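Local structure of trans-4-hydroxy-L-proline dehydratase (Clostridioides difficile 70-100-2010, 6VXC) at residues Arg146-Lys151 with Lys537-Pro542; Lys204-Leu209 with Asn216-Leu221; Gly366-Asp371 with Ser402-Gln407; Asp788-Leu793 with Glu800-Thr805. The protein catalyses the radical-based dehydration of trans-4-hydroxy-L-proline to (S)-1-pyrroline-5-carboxylate, as a glycyl radical enzyme acting in the anaerobic breakdown of hydroxyproline. All coordinates share one frame; numbering follows the deposited sequence.

Contact 1: Arg146-Lys151 with Lys537-Pro542; sequences RQTRDK and KHMPCP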
loop_
_atom_site.group_PDB
_atom_site.type_symbol
_atom_site.label_atom_id
_atom_site.label_comp_id
_atom_site.label_asym_id
_atom_site.label_seq_id
_atom_site.Cartn_x
_atom_site.Cartn_y
_atom_site.Cartn_z
ATOM N N ARG A 146 23.766 -3.576 -13.157
ATOM C CA ARG A 146 23.757 -3.535 -11.702
ATOM C C ARG A 146 22.363 -3.624 -11.085
ATOM O O ARG A 146 22.245 -4.031 -9.929
ATOM C CB ARG A 146 24.449 -2.256 -11.211
ATOM C CG ARG A 146 25.957 -2.247 -11.433
ATOM C CD ARG A 146 26.586 -0.937 -10.966
ATOM N NE ARG A 146 28.041 -1.037 -10.855
ATOM C CZ ARG A 146 28.906 -0.866 -11.852
ATOM N NH1 ARG A 146 28.481 -0.558 -13.064
ATOM N NH2 ARG A 146 30.214 -1.000 -11.619
ATOM N N GLN A 147 21.317 -3.283 -11.825
ATOM C CA GLN A 147 19.969 -3.213 -11.266
ATOM C C GLN A 147 19.544 -4.522 -10.608
ATOM O O GLN A 147 19.793 -5.609 -11.128
ATOM C CB GLN A 147 18.985 -2.858 -12.374
ATOM C CG GLN A 147 19.018 -3.832 -13.538
ATOM C CD GLN A 147 18.077 -3.417 -14.657
ATOM O OE1 GLN A 147 16.946 -2.996 -14.401
ATOM N NE2 GLN A 147 18.553 -3.502 -15.905
ATOM N N THR A 148 18.859 -4.417 -9.464
ATOM C CA THR A 148 18.420 -5.631 -8.782
ATOM C C THR A 148 17.390 -6.411 -9.588
ATOM O O THR A 148 17.259 -7.617 -9.387
ATOM C CB THR A 148 17.828 -5.324 -7.396
ATOM O OG1 THR A 148 16.786 -4.354 -7.520
ATOM C CG2 THR A 148 18.901 -4.823 -6.429
ATOM N N ARG A 149 16.655 -5.762 -10.490
ATOM C CA ARG A 149 15.635 -6.501 -11.220
ATOM C C ARG A 149 16.263 -7.634 -12.031
ATOM O O ARG A 149 15.691 -8.725 -12.137
ATOM C CB ARG A 149 14.821 -5.576 -12.129
ATOM C CG ARG A 149 13.629 -6.324 -12.757
ATOM C CD ARG A 149 12.723 -5.493 -13.653
ATOM N NE ARG A 149 11.505 -6.242 -13.956
ATOM C CZ ARG A 149 11.397 -7.191 -14.880
ATOM N NH1 ARG A 149 12.443 -7.511 -15.632
ATOM N NH2 ARG A 149 10.243 -7.827 -15.041
ATOM N N ASP A 150 17.441 -7.394 -12.612
ATOM C CA ASP A 150 18.093 -8.453 -13.381
ATOM C C ASP A 150 18.670 -9.528 -12.468
ATOM O O ASP A 150 18.618 -10.714 -12.797
ATOM C CB ASP A 150 19.158 -7.858 -14.304
ATOM C CG ASP A 150 18.543 -7.177 -15.531
ATOM O OD1 ASP A 150 17.326 -7.371 -15.774
ATOM O OD2 ASP A 150 19.267 -6.454 -16.252
ATOM N N LYS A 151 19.206 -9.139 -11.311
ATOM C CA LYS A 151 19.612 -10.127 -10.315
ATOM C C LYS A 151 18.456 -11.056 -9.946
ATOM O O LYS A 151 18.646 -12.266 -9.792
ATOM C CB LYS A 151 20.141 -9.407 -9.080
ATOM C CG LYS A 151 21.379 -8.577 -9.372
ATOM C CD LYS A 151 21.823 -7.702 -8.226
ATOM C CE LYS A 151 23.062 -6.915 -8.667
ATOM N NZ LYS A 151 23.371 -5.872 -7.678
ATOM N N LYS A 537 21.075 -7.971 0.844
ATOM C CA LYS A 537 22.479 -7.740 0.509
ATOM C C LYS A 537 22.662 -6.484 -0.331
ATOM O O LYS A 537 23.647 -5.766 -0.153
ATOM C CB LYS A 537 23.064 -8.947 -0.243
ATOM C CG LYS A 537 23.151 -10.231 0.573
ATOM C CD LYS A 537 23.535 -11.443 -0.304
ATOM C CE LYS A 537 23.779 -12.704 0.533
ATOM N NZ LYS A 537 24.982 -12.582 1.420
ATOM N N HIS A 538 21.745 -6.204 -1.258
ATOM C CA HIS A 538 21.944 -5.131 -2.219
ATOM C C HIS A 538 21.019 -3.937 -2.016
ATOM O O HIS A 538 21.228 -2.908 -2.655
ATOM C CB HIS A 538 21.768 -5.672 -3.649
ATOM C CG HIS A 538 22.635 -6.860 -3.941
ATOM N ND1 HIS A 538 23.979 -6.749 -4.219
ATOM C CD2 HIS A 538 22.355 -8.183 -3.969
ATOM C CE1 HIS A 538 24.488 -7.953 -4.412
ATOM N NE2 HIS A 538 23.523 -8.843 -4.267
ATOM N N MET A 539 20.011 -4.040 -1.160
ATOM C CA MET A 539 19.169 -2.888 -0.841
ATOM C C MET A 539 19.158 -2.571 0.648
ATOM O O MET A 539 18.085 -2.298 1.198
ATOM C CB MET A 539 17.722 -3.124 -1.270
ATOM C CG MET A 539 17.450 -3.215 -2.742
ATOM S SD MET A 539 15.665 -3.470 -2.924
ATOM C CE MET A 539 15.594 -4.395 -4.450
ATOM N N PRO A 540 20.289 -2.614 1.348
ATOM C CA PRO A 540 20.255 -2.209 2.752
ATOM C C PRO A 540 19.800 -0.765 2.829
ATOM O O PRO A 540 19.997 0.020 1.906
ATOM C CB PRO A 540 21.706 -2.380 3.216
ATOM C CG PRO A 540 22.513 -2.249 1.978
ATOM C CD PRO A 540 21.667 -2.848 0.880
ATOM N N CYS A 541 19.116 -0.430 3.907
ATOM C CA CYS A 541 18.542 0.905 4.062
ATOM C C CYS A 541 18.973 1.471 5.404
ATOM O O CYS A 541 18.198 1.477 6.364
ATOM C CB CYS A 541 17.016 0.864 3.904
ATOM S SG CYS A 541 16.202 -0.483 4.824
ATOM N N PRO A 542 20.212 1.970 5.504
ATOM C CA PRO A 542 20.683 2.502 6.797
ATOM C C PRO A 542 19.827 3.638 7.330
ATOM O O PRO A 542 19.656 3.733 8.550
ATOM C CB PRO A 542 22.112 2.988 6.506
ATOM C CG PRO A 542 22.445 2.512 5.143
ATOM C CD PRO A 542 21.186 2.148 4.421
#
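At a meeting of two helix ends in the pyruvate formate-lyase-like part of the fold, the first turn of helix 148-155, with Thr148 and Lys151, faces His538 and Met539 at the end of the long helix 506-538. Gln147 is the N-cap of the first helix, and Met539 is the first residue to leave helical backbone angles after the second. The backbones stay well apart, the nearest CA atoms being those of Thr148 and His538, and no hydrogen bond spans the gap, so the contact is made by side chains.

Met539 reaches across with its chain extended beyond CG (chi2 -179°), which brings its terminal methyl CE within 3.3 Å of Thr148 OG1 and 3.8 Å of Thr148 CB. That hydroxyl is also hydrogen-bonded to the backbone O of Ile106. The other Thr148 branch, methyl CG2, lies 4.1 Å from His538 CB, the two side chains passing one another head to tail.

Each face of the His538 ring has a neighbour near its rim: Lys537 CB on one, Lys151 NZ on the opposite. The ammonium of Lys151 is carried there by an extended chain, with NZ 3.6 Å from His538 ND1. The same NZ makes a weak hydrogen bond of 3.1 Å to Arg146 O.

Contact 2: Lys204-Leu209 with Asn216-Leu221; sequences KELDFL and NKKADL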
loop_
_atom_site.group_PDB
_atom_site.type_symbol
_atom_site.label_atom_id
_atom_site.label_comp_id
_atom_site.label_asym_id
_atom_site.label_seq_id
_atom_site.Cartn_x
_atom_site.Cartn_y
_atom_site.Cartn_z
ATOM N N LYS A 204 31.170 1.344 20.031
ATOM C CA LYS A 204 32.234 1.222 21.021
ATOM C C LYS A 204 32.117 -0.052 21.840
ATOM O O LYS A 204 33.116 -0.489 22.420
ATOM C CB LYS A 204 32.239 2.444 21.940
ATOM C CG LYS A 204 32.707 3.701 21.245
ATOM C CD LYS A 204 32.708 4.904 22.175
ATOM C CE LYS A 204 32.896 6.185 21.376
ATOM N NZ LYS A 204 32.313 7.410 22.016
ATOM N N GLU A 205 30.947 -0.674 21.896
ATOM C CA GLU A 205 30.796 -1.845 22.743
ATOM C C GLU A 205 30.824 -3.159 21.970
ATOM O O GLU A 205 30.710 -4.220 22.583
ATOM C CB GLU A 205 29.525 -1.715 23.575
ATOM C CG GLU A 205 28.275 -1.610 22.797
ATOM C CD GLU A 205 27.079 -1.285 23.685
ATOM O OE1 GLU A 205 27.262 -1.160 24.912
ATOM O OE2 GLU A 205 25.961 -1.151 23.151
ATOM N N LEU A 206 31.033 -3.118 20.660
ATOM C CA LEU A 206 31.187 -4.349 19.892
ATOM C C LEU A 206 32.382 -5.156 20.400
ATOM O O LEU A 206 33.467 -4.616 20.629
ATOM C CB LEU A 206 31.373 -4.018 18.411
ATOM C CG LEU A 206 30.176 -3.349 17.732
ATOM C CD1 LEU A 206 30.463 -3.079 16.276
ATOM C CD2 LEU A 206 28.922 -4.206 17.893
ATOM N N ASP A 207 32.174 -6.457 20.556
ATOM C CA ASP A 207 33.151 -7.397 21.101
ATOM C C ASP A 207 33.638 -8.306 19.972
ATOM O O ASP A 207 33.040 -9.334 19.667
ATOM C CB ASP A 207 32.535 -8.186 22.245
ATOM C CG ASP A 207 33.458 -9.266 22.787
ATOM O OD1 ASP A 207 34.608 -9.376 22.329
ATOM O OD2 ASP A 207 33.032 -9.996 23.701
ATOM N N PHE A 208 34.737 -7.922 19.354
ATOM C CA PHE A 208 35.269 -8.730 18.268
ATOM C C PHE A 208 35.982 -9.993 18.735
ATOM O O PHE A 208 36.422 -10.778 17.892
ATOM C CB PHE A 208 36.204 -7.889 17.417
ATOM C CG PHE A 208 35.490 -7.007 16.447
ATOM C CD1 PHE A 208 35.075 -5.736 16.820
ATOM C CD2 PHE A 208 35.218 -7.456 15.173
ATOM C CE1 PHE A 208 34.410 -4.922 15.925
ATOM C CE2 PHE A 208 34.555 -6.647 14.265
ATOM C CZ PHE A 208 34.148 -5.376 14.642
ATOM N N LEU A 209 36.114 -10.215 20.039
ATOM C CA LEU A 209 36.706 -11.452 20.527
ATOM C C LEU A 209 35.672 -12.564 20.627
ATOM O O LEU A 209 35.943 -13.707 20.242
ATOM C CB LEU A 209 37.342 -11.233 21.897
ATOM C CG LEU A 209 38.487 -10.236 22.015
ATOM C CD1 LEU A 209 38.975 -10.211 23.453
ATOM C CD2 LEU A 209 39.620 -10.605 21.085
ATOM N N ASN A 216 29.689 -7.742 10.987
ATOM C CA ASN A 216 28.456 -7.380 10.295
ATOM C C ASN A 216 27.729 -6.264 11.024
ATOM O O ASN A 216 27.150 -5.378 10.396
ATOM C CB ASN A 216 27.539 -8.599 10.158
ATOM C CG ASN A 216 28.170 -9.717 9.345
ATOM O OD1 ASN A 216 28.878 -9.481 8.368
ATOM N ND2 ASN A 216 27.916 -10.943 9.756
ATOM N N LYS A 217 27.733 -6.301 12.355
ATOM C CA LYS A 217 27.117 -5.223 13.118
ATOM C C LYS A 217 27.810 -3.896 12.844
ATOM O O LYS A 217 27.146 -2.868 12.648
ATOM C CB LYS A 217 27.161 -5.542 14.607
ATOM C CG LYS A 217 26.444 -6.828 15.018
ATOM C CD LYS A 217 25.857 -6.661 16.394
ATOM C CE LYS A 217 26.176 -7.782 17.349
ATOM N NZ LYS A 217 25.646 -9.115 17.023
ATOM N N LYS A 218 29.149 -3.908 12.809
ATOM C CA LYS A 218 29.909 -2.680 12.595
ATOM C C LYS A 218 29.597 -2.052 11.245
ATOM O O LYS A 218 29.413 -0.835 11.151
ATOM C CB LYS A 218 31.409 -2.964 12.710
ATOM C CG LYS A 218 32.288 -1.723 12.680
ATOM C CD LYS A 218 33.772 -2.091 12.580
ATOM C CE LYS A 218 34.672 -0.867 12.529
ATOM N NZ LYS A 218 34.802 -0.266 13.887
ATOM N N ALA A 219 29.537 -2.872 10.187
ATOM C CA ALA A 219 29.240 -2.361 8.853
ATOM C C ALA A 219 27.862 -1.696 8.813
ATOM O O ALA A 219 27.709 -0.595 8.267
ATOM C CB ALA A 219 29.335 -3.499 7.831
ATOM N N ASP A 220 26.849 -2.340 9.405
ATOM C CA ASP A 220 25.508 -1.746 9.434
ATOM C C ASP A 220 25.463 -0.483 10.300
ATOM O O ASP A 220 24.842 0.504 9.919
ATOM C CB ASP A 220 24.480 -2.756 9.960
ATOM C CG ASP A 220 24.002 -3.752 8.897
ATOM O OD1 ASP A 220 24.250 -3.533 7.691
ATOM O OD2 ASP A 220 23.361 -4.756 9.290
ATOM N N LEU A 221 26.107 -0.503 11.470
ATOM C CA LEU A 221 26.095 0.661 12.360
ATOM C C LEU A 221 26.868 1.831 11.750
ATOM O O LEU A 221 26.435 2.985 11.845
ATOM C CB LEU A 221 26.679 0.269 13.720
ATOM C CG LEU A 221 25.770 -0.641 14.550
ATOM C CD1 LEU A 221 26.543 -1.389 15.600
ATOM C CD2 LEU A 221 24.643 0.160 15.213
#
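Although two lysines furnish most of the second surface, Leu206 and Phe208 meet the aliphatic carbons of those lysines, and no hydrogen bond crosses between Lys204-Leu209 and the helical segment Asn216-Leu221. The closest approach is that of Leu206, whose methyl CD1 comes within 3.7 Å of Lys218 CB and equally near Lys218 CA, so it rests on the helix backbone as well as on the side chain. Its second methyl, CD2, lies 4.0 Å from Lys217 CB. The two branches of one leucine thus touch consecutive residues, and CD1 also has Leu221 CD1 at 4.3 Å, one turn further along.

Phe208 adds a looser contact at the solvent-facing side. Its CZ lies 3.9 Å from Lys218 CD, the methylene approaching the ring obliquely and the two side chains crossing at about a right angle. In Lys218, CG anti to the backbone N (chi1 -173°) and the extended run to CE take CD past Phe208 CZ; the bend at chi4 (76°) turns only the ammonium, which has a long, weak ion pair with Glu222.

Lys217, bent at chi2, chi3 and chi4, carries its charged end to salt bridges with Asp211 and Asp213. Within Lys204-Leu209, Asp207 OD1 accepts from Leu209 N at 2.9 Å, forming an Asx turn.

This apolar patch lies at the surface, where the chain leaves helix 192-205 and turns back into helix 214-248; Leu221 continues the packing inward onto Ile199 and Leu203 of the former.

Contact 3: Gly366-Asp371 with Ser402-Gln407; sequences GGINPD and SKKTPQ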
loop_
_atom_site.group_PDB
_atom_site.type_symbol
_atom_site.label_atom_id
_atom_site.label_comp_id
_atom_site.label_asym_id
_atom_site.label_seq_id
_atom_site.Cartn_x
_atom_site.Cartn_y
_atom_site.Cartn_z
ATOM N N GLY A 366 -7.905 8.363 15.149
ATOM C CA GLY A 366 -8.853 7.792 16.087
ATOM C C GLY A 366 -8.219 6.740 16.981
ATOM O O GLY A 366 -7.274 7.036 17.720
ATOM N N GLY A 367 -8.726 5.511 16.913
ATOM C CA GLY A 367 -8.102 4.371 17.540
ATOM C C GLY A 367 -7.956 4.535 19.041
ATOM O O GLY A 367 -8.825 5.087 19.730
ATOM N N ILE A 368 -6.852 3.987 19.560
ATOM C CA ILE A 368 -6.533 3.987 20.982
ATOM C C ILE A 368 -5.163 4.616 21.175
ATOM O O ILE A 368 -4.326 4.628 20.272
ATOM C CB ILE A 368 -6.574 2.570 21.588
ATOM C CG1 ILE A 368 -5.642 1.626 20.817
ATOM C CG2 ILE A 368 -7.986 2.018 21.570
ATOM C CD1 ILE A 368 -5.686 0.257 21.336
ATOM N N ASN A 369 -4.944 5.153 22.373
ATOM C CA ASN A 369 -3.650 5.726 22.713
ATOM C C ASN A 369 -2.697 4.633 23.181
ATOM O O ASN A 369 -3.073 3.465 23.311
ATOM C CB ASN A 369 -3.826 6.850 23.742
ATOM C CG ASN A 369 -4.419 6.386 25.061
ATOM O OD1 ASN A 369 -4.294 5.238 25.460
ATOM N ND2 ASN A 369 -5.062 7.315 25.759
ATOM N N PRO A 370 -1.430 4.980 23.418
ATOM C CA PRO A 370 -0.466 3.953 23.825
ATOM C C PRO A 370 -0.853 3.220 25.098
ATOM O O PRO A 370 -0.384 2.096 25.300
ATOM C CB PRO A 370 0.836 4.747 23.982
ATOM C CG PRO A 370 0.687 5.859 23.008
ATOM C CD PRO A 370 -0.763 6.255 23.094
ATOM N N ASP A 371 -1.714 3.792 25.943
ATOM C CA ASP A 371 -2.196 3.090 27.124
ATOM C C ASP A 371 -3.380 2.178 26.828
ATOM O O ASP A 371 -3.818 1.453 27.722
ATOM C CB ASP A 371 -2.601 4.095 28.217
ATOM C CG ASP A 371 -1.405 4.816 28.827
ATOM O OD1 ASP A 371 -0.325 4.208 28.902
ATOM O OD2 ASP A 371 -1.547 5.984 29.233
ATOM N N SER A 402 -12.784 2.027 17.390
ATOM C CA SER A 402 -12.759 1.135 18.536
ATOM C C SER A 402 -14.135 1.106 19.187
ATOM O O SER A 402 -14.925 2.040 19.049
ATOM C CB SER A 402 -11.700 1.607 19.556
ATOM O OG SER A 402 -11.846 0.994 20.827
ATOM N N LYS A 403 -14.399 0.030 19.935
ATOM C CA LYS A 403 -15.551 0.028 20.832
ATOM C C LYS A 403 -15.494 1.191 21.822
ATOM O O LYS A 403 -16.525 1.556 22.392
ATOM C CB LYS A 403 -15.623 -1.298 21.584
ATOM C CG LYS A 403 -14.442 -1.511 22.499
ATOM C CD LYS A 403 -14.477 -2.856 23.201
ATOM C CE LYS A 403 -13.314 -2.971 24.193
ATOM N NZ LYS A 403 -13.347 -4.240 24.974
ATOM N N LYS A 404 -14.311 1.762 22.044
ATOM C CA LYS A 404 -14.099 2.902 22.925
ATOM C C LYS A 404 -14.237 4.253 22.229
ATOM O O LYS A 404 -14.181 5.282 22.908
ATOM C CB LYS A 404 -12.705 2.828 23.562
ATOM C CG LYS A 404 -12.346 1.508 24.274
ATOM C CD LYS A 404 -10.921 1.617 24.766
ATOM C CE LYS A 404 -10.507 0.529 25.750
ATOM N NZ LYS A 404 -10.212 -0.724 25.061
ATOM N N THR A 405 -14.435 4.269 20.917
ATOM C CA THR A 405 -14.486 5.490 20.120
ATOM C C THR A 405 -15.826 6.193 20.321
ATOM O O THR A 405 -16.873 5.554 20.237
ATOM C CB THR A 405 -14.303 5.157 18.635
ATOM O OG1 THR A 405 -13.024 4.547 18.419
ATOM C CG2 THR A 405 -14.460 6.414 17.757
ATOM N N PRO A 406 -15.833 7.499 20.566
ATOM C CA PRO A 406 -17.110 8.215 20.693
ATOM C C PRO A 406 -17.913 8.159 19.403
ATOM O O PRO A 406 -17.362 8.198 18.302
ATOM C CB PRO A 406 -16.682 9.645 21.045
ATOM C CG PRO A 406 -15.276 9.486 21.594
ATOM C CD PRO A 406 -14.677 8.353 20.870
ATOM N N GLN A 407 -19.227 8.004 19.546
ATOM C CA GLN A 407 -20.081 7.939 18.365
ATOM C C GLN A 407 -19.974 9.206 17.525
ATOM O O GLN A 407 -20.085 9.147 16.301
ATOM C CB GLN A 407 -21.532 7.679 18.777
ATOM C CG GLN A 407 -22.442 7.313 17.606
ATOM C CD GLN A 407 -22.228 5.896 17.109
ATOM O OE1 GLN A 407 -21.290 5.212 17.524
ATOM N NE2 GLN A 407 -23.123 5.436 16.233
HETATM O O HOH W 1 -11.303 6.102 19.533
#
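The segments Gly366-Asp371 and Ser402-Gln407 are irregular connections whose backbones come nearest at Gly367 and Ser402, with CA atoms 5.8 Å apart. Gly367 has a positive phi (59°), while Ser402 to Thr405 form a type I beta turn closed by Thr405 N to Ser402 O at 2.9 Å.

No direct hydrogen bond joins them; a water does. It donates to Gly367 O at 2.7 Å and accepts from Thr405 OG1 at 2.6 Å. Thr405 OG1 also receives a nearly straight bond from Ser402 N at 2.7 Å, so this hydroxyl couples the turn's own backbone to the bridge.

Ser402 OG, anti to the backbone N (chi1 165°), accepts from Lys404 N at 2.9 Å in an ST turn and is hydrogen-bonded to Glu430 too. Across the contact, the Ile368 methyl CG2 lies 4.1 Å from Ser402 OG and 4.4 Å from Lys404 CD.

The contact joins the C-terminal ends of neighbouring parallel strands 362-366 and 396-401 of the mixed sheet, a beta-alpha-beta crossover through helix 378-390. The second strand's chain continues to helix 407-418, while Ile368 and Ser402 both touch Thr429 of helix 429-438.

Contact 4: Asp788-Leu793 with Glu800-Thr805; sequences DHFNNL and EIIGRT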
loop_
_atom_site.group_PDB
_atom_site.type_symbol
_atom_site.label_atom_id
_atom_site.label_comp_id
_atom_site.label_asym_id
_atom_site.label_seq_id
_atom_site.Cartn_x
_atom_site.Cartn_y
_atom_site.Cartn_z
ATOM N N ASP A 788 -9.215 7.327 -6.203
ATOM C CA ASP A 788 -8.516 7.812 -7.385
ATOM C C ASP A 788 -9.506 8.519 -8.294
ATOM O O ASP A 788 -10.710 8.309 -8.201
ATOM C CB ASP A 788 -7.821 6.656 -8.136
ATOM C CG ASP A 788 -6.575 7.108 -8.899
ATOM O OD1 ASP A 788 -6.443 8.321 -9.187
ATOM O OD2 ASP A 788 -5.724 6.234 -9.207
ATOM N N HIS A 789 -8.984 9.346 -9.191
ATOM C CA HIS A 789 -9.830 9.928 -10.223
ATOM C C HIS A 789 -10.366 8.843 -11.146
ATOM O O HIS A 789 -9.624 7.963 -11.587
ATOM C CB HIS A 789 -9.055 10.969 -11.029
ATOM C CG HIS A 789 -8.853 12.256 -10.300
ATOM N ND1 HIS A 789 -7.757 12.495 -9.503
ATOM C CD2 HIS A 789 -9.625 13.366 -10.222
ATOM C CE1 HIS A 789 -7.857 13.699 -8.970
ATOM N NE2 HIS A 789 -8.978 14.252 -9.394
ATOM N N PHE A 790 -11.680 8.886 -11.384
ATOM C CA PHE A 790 -12.334 7.960 -12.295
ATOM C C PHE A 790 -11.656 7.933 -13.664
ATOM O O PHE A 790 -11.486 6.864 -14.256
ATOM C CB PHE A 790 -13.821 8.345 -12.396
ATOM C CG PHE A 790 -14.656 7.414 -13.229
ATOM C CD1 PHE A 790 -15.020 6.170 -12.750
ATOM C CD2 PHE A 790 -15.152 7.824 -14.463
ATOM C CE1 PHE A 790 -15.808 5.314 -13.516
ATOM C CE2 PHE A 790 -15.952 6.984 -15.229
ATOM C CZ PHE A 790 -16.276 5.733 -14.763
ATOM N N ASN A 791 -11.216 9.091 -14.152
ATOM C CA ASN A 791 -10.547 9.198 -15.445
ATOM C C ASN A 791 -9.162 8.546 -15.469
ATOM O O ASN A 791 -8.603 8.388 -16.556
ATOM C CB ASN A 791 -10.398 10.672 -15.867
ATOM C CG ASN A 791 -11.711 11.303 -16.312
ATOM O OD1 ASN A 791 -12.705 10.614 -16.551
ATOM N ND2 ASN A 791 -11.697 12.628 -16.482
ATOM N N ASN A 792 -8.576 8.213 -14.317
ATOM C CA ASN A 792 -7.306 7.490 -14.279
ATOM C C ASN A 792 -7.479 5.985 -14.418
ATOM O O ASN A 792 -6.482 5.263 -14.408
ATOM C CB ASN A 792 -6.545 7.770 -12.980
ATOM C CG ASN A 792 -5.874 9.132 -12.982
ATOM O OD1 ASN A 792 -5.613 9.700 -14.030
ATOM N ND2 ASN A 792 -5.578 9.649 -11.797
ATOM N N LEU A 793 -8.705 5.496 -14.513
ATOM C CA LEU A 793 -8.974 4.073 -14.511
ATOM C C LEU A 793 -9.237 3.570 -15.930
ATOM O O LEU A 793 -9.826 4.272 -16.754
ATOM C CB LEU A 793 -10.163 3.770 -13.604
ATOM C CG LEU A 793 -10.174 4.508 -12.251
ATOM C CD1 LEU A 793 -11.445 4.191 -11.522
ATOM C CD2 LEU A 793 -8.956 4.160 -11.375
ATOM N N GLU A 800 -15.852 -2.388 -13.638
ATOM C CA GLU A 800 -15.889 -3.209 -12.434
ATOM C C GLU A 800 -16.558 -2.439 -11.298
ATOM O O GLU A 800 -17.502 -2.926 -10.669
ATOM C CB GLU A 800 -14.462 -3.646 -12.064
ATOM C CG GLU A 800 -14.347 -4.689 -10.937
ATOM C CD GLU A 800 -14.368 -4.070 -9.524
ATOM O OE1 GLU A 800 -15.322 -4.316 -8.768
ATOM O OE2 GLU A 800 -13.421 -3.341 -9.171
ATOM N N ILE A 801 -16.138 -1.190 -11.095
ATOM C CA ILE A 801 -16.687 -0.359 -10.019
ATOM C C ILE A 801 -18.181 -0.118 -10.219
ATOM O O ILE A 801 -18.973 -0.213 -9.274
ATOM C CB ILE A 801 -15.912 0.970 -9.935
ATOM C CG1 ILE A 801 -14.474 0.703 -9.467
ATOM C CG2 ILE A 801 -16.669 2.011 -9.052
ATOM C CD1 ILE A 801 -13.529 1.835 -9.692
ATOM N N ILE A 802 -18.585 0.187 -11.452
ATOM C CA ILE A 802 -19.989 0.435 -11.757
ATOM C C ILE A 802 -20.840 -0.806 -11.506
ATOM O O ILE A 802 -22.027 -0.697 -11.182
ATOM C CB ILE A 802 -20.140 0.911 -13.218
ATOM C CG1 ILE A 802 -19.488 2.284 -13.410
ATOM C CG2 ILE A 802 -21.608 0.924 -13.609
ATOM C CD1 ILE A 802 -19.309 2.703 -14.870
ATOM N N GLY A 803 -20.272 -1.993 -11.713
ATOM C CA GLY A 803 -20.984 -3.237 -11.516
ATOM C C GLY A 803 -21.109 -3.683 -10.080
ATOM O O GLY A 803 -21.845 -4.637 -9.812
ATOM N N ARG A 804 -20.440 -3.006 -9.145
ATOM C CA ARG A 804 -20.560 -3.391 -7.745
ATOM C C ARG A 804 -21.996 -3.169 -7.272
ATOM O O ARG A 804 -22.711 -2.307 -7.779
ATOM C CB ARG A 804 -19.560 -2.617 -6.877
ATOM C CG ARG A 804 -18.099 -2.909 -7.203
ATOM C CD ARG A 804 -17.147 -2.050 -6.377
ATOM N NE ARG A 804 -15.750 -2.174 -6.795
ATOM C CZ ARG A 804 -14.749 -1.469 -6.270
ATOM N NH1 ARG A 804 -14.980 -0.587 -5.298
ATOM N NH2 ARG A 804 -13.514 -1.645 -6.710
ATOM N N THR A 805 -22.436 -3.993 -6.327
ATOM C CA THR A 805 -23.841 -3.995 -5.931
ATOM C C THR A 805 -24.234 -2.675 -5.279
ATOM O O THR A 805 -23.566 -2.204 -4.362
ATOM C CB THR A 805 -24.105 -5.159 -4.988
ATOM O OG1 THR A 805 -23.654 -6.362 -5.618
ATOM C CG2 THR A 805 -25.613 -5.281 -4.694
#
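Leu793 and Ile801 meet methyl to methyl, CD1 to CD1 at 3.6 Å, their side chains crossing at about a right angle. The isoleucine sends its CG1 branch outward beside the backbone N (chi1 -67°) and continues it extended, so the far methyl, rather than CG2, makes the contact. A second pair lies alongside: Phe790, with CG anti to its amide nitrogen (chi1 -176°), swings its ring toward the helix, and Ile802 CD1 approaches the ring edge, near its plane, 4.3 Å from Phe790 CZ.

Polar groups are tied partly within each segment. In Asp788-Leu793, a short 3-10 turn follows the strand, and Asn792 ND2 donates to Asp788 OD1 at 3.1 Å in an almost straight bond (173°). Asp788 OD1 lies in the amide plane of Asn792, while the amide meets that oxygen on its syn side, well out of the carboxylate plane.

In Glu800-Thr805, Arg804 grips Glu800 side-on. NE reaches OE1 of Glu800 at 2.9 Å, and NH2 reaches its OE2 at 3.0 Å, both oxygens lying close to the guanidinium plane. Ile801 CG1 lies over one guanidinium face, offset toward the rim. Lys696 makes a second salt bridge to Glu800 OE1, and His668 NE2 is hydrogen-bonded to OE2.

The chemistry is therefore divided: four buried apolar side chains pack the 3-10 turn and the residue after it against helix 795-803 in the glycine radical region, while buried Glu800 and Arg804 pair with each other, Lys696 and His668 adding to Glu800, a bidentate arrangement that would restrict guanidinium rotation and probably stabilise both charges.

From the N terminus, contact 1 opens first at 146-151 and does not close until 537-542, spanning 385 residues. Contacts 2 and 3 nest inside this loop, one after the other: contact 2 closes the six-residue connection where helix 192-205 gives way to helix 214-248, and contact 3 closes a loop of 30 residues that holds helix 378-390. Contact 4 follows in series, closing a short loop near the C terminus in the glycine radical region, whereas the other three lie in the pyruvate formate-lyase-like region. Contacts 1 and 2 share one side of the chain, their nearest atoms about 5 Å apart; contacts 3 and 4 each lie across the chain's centre from contact 1. None cross.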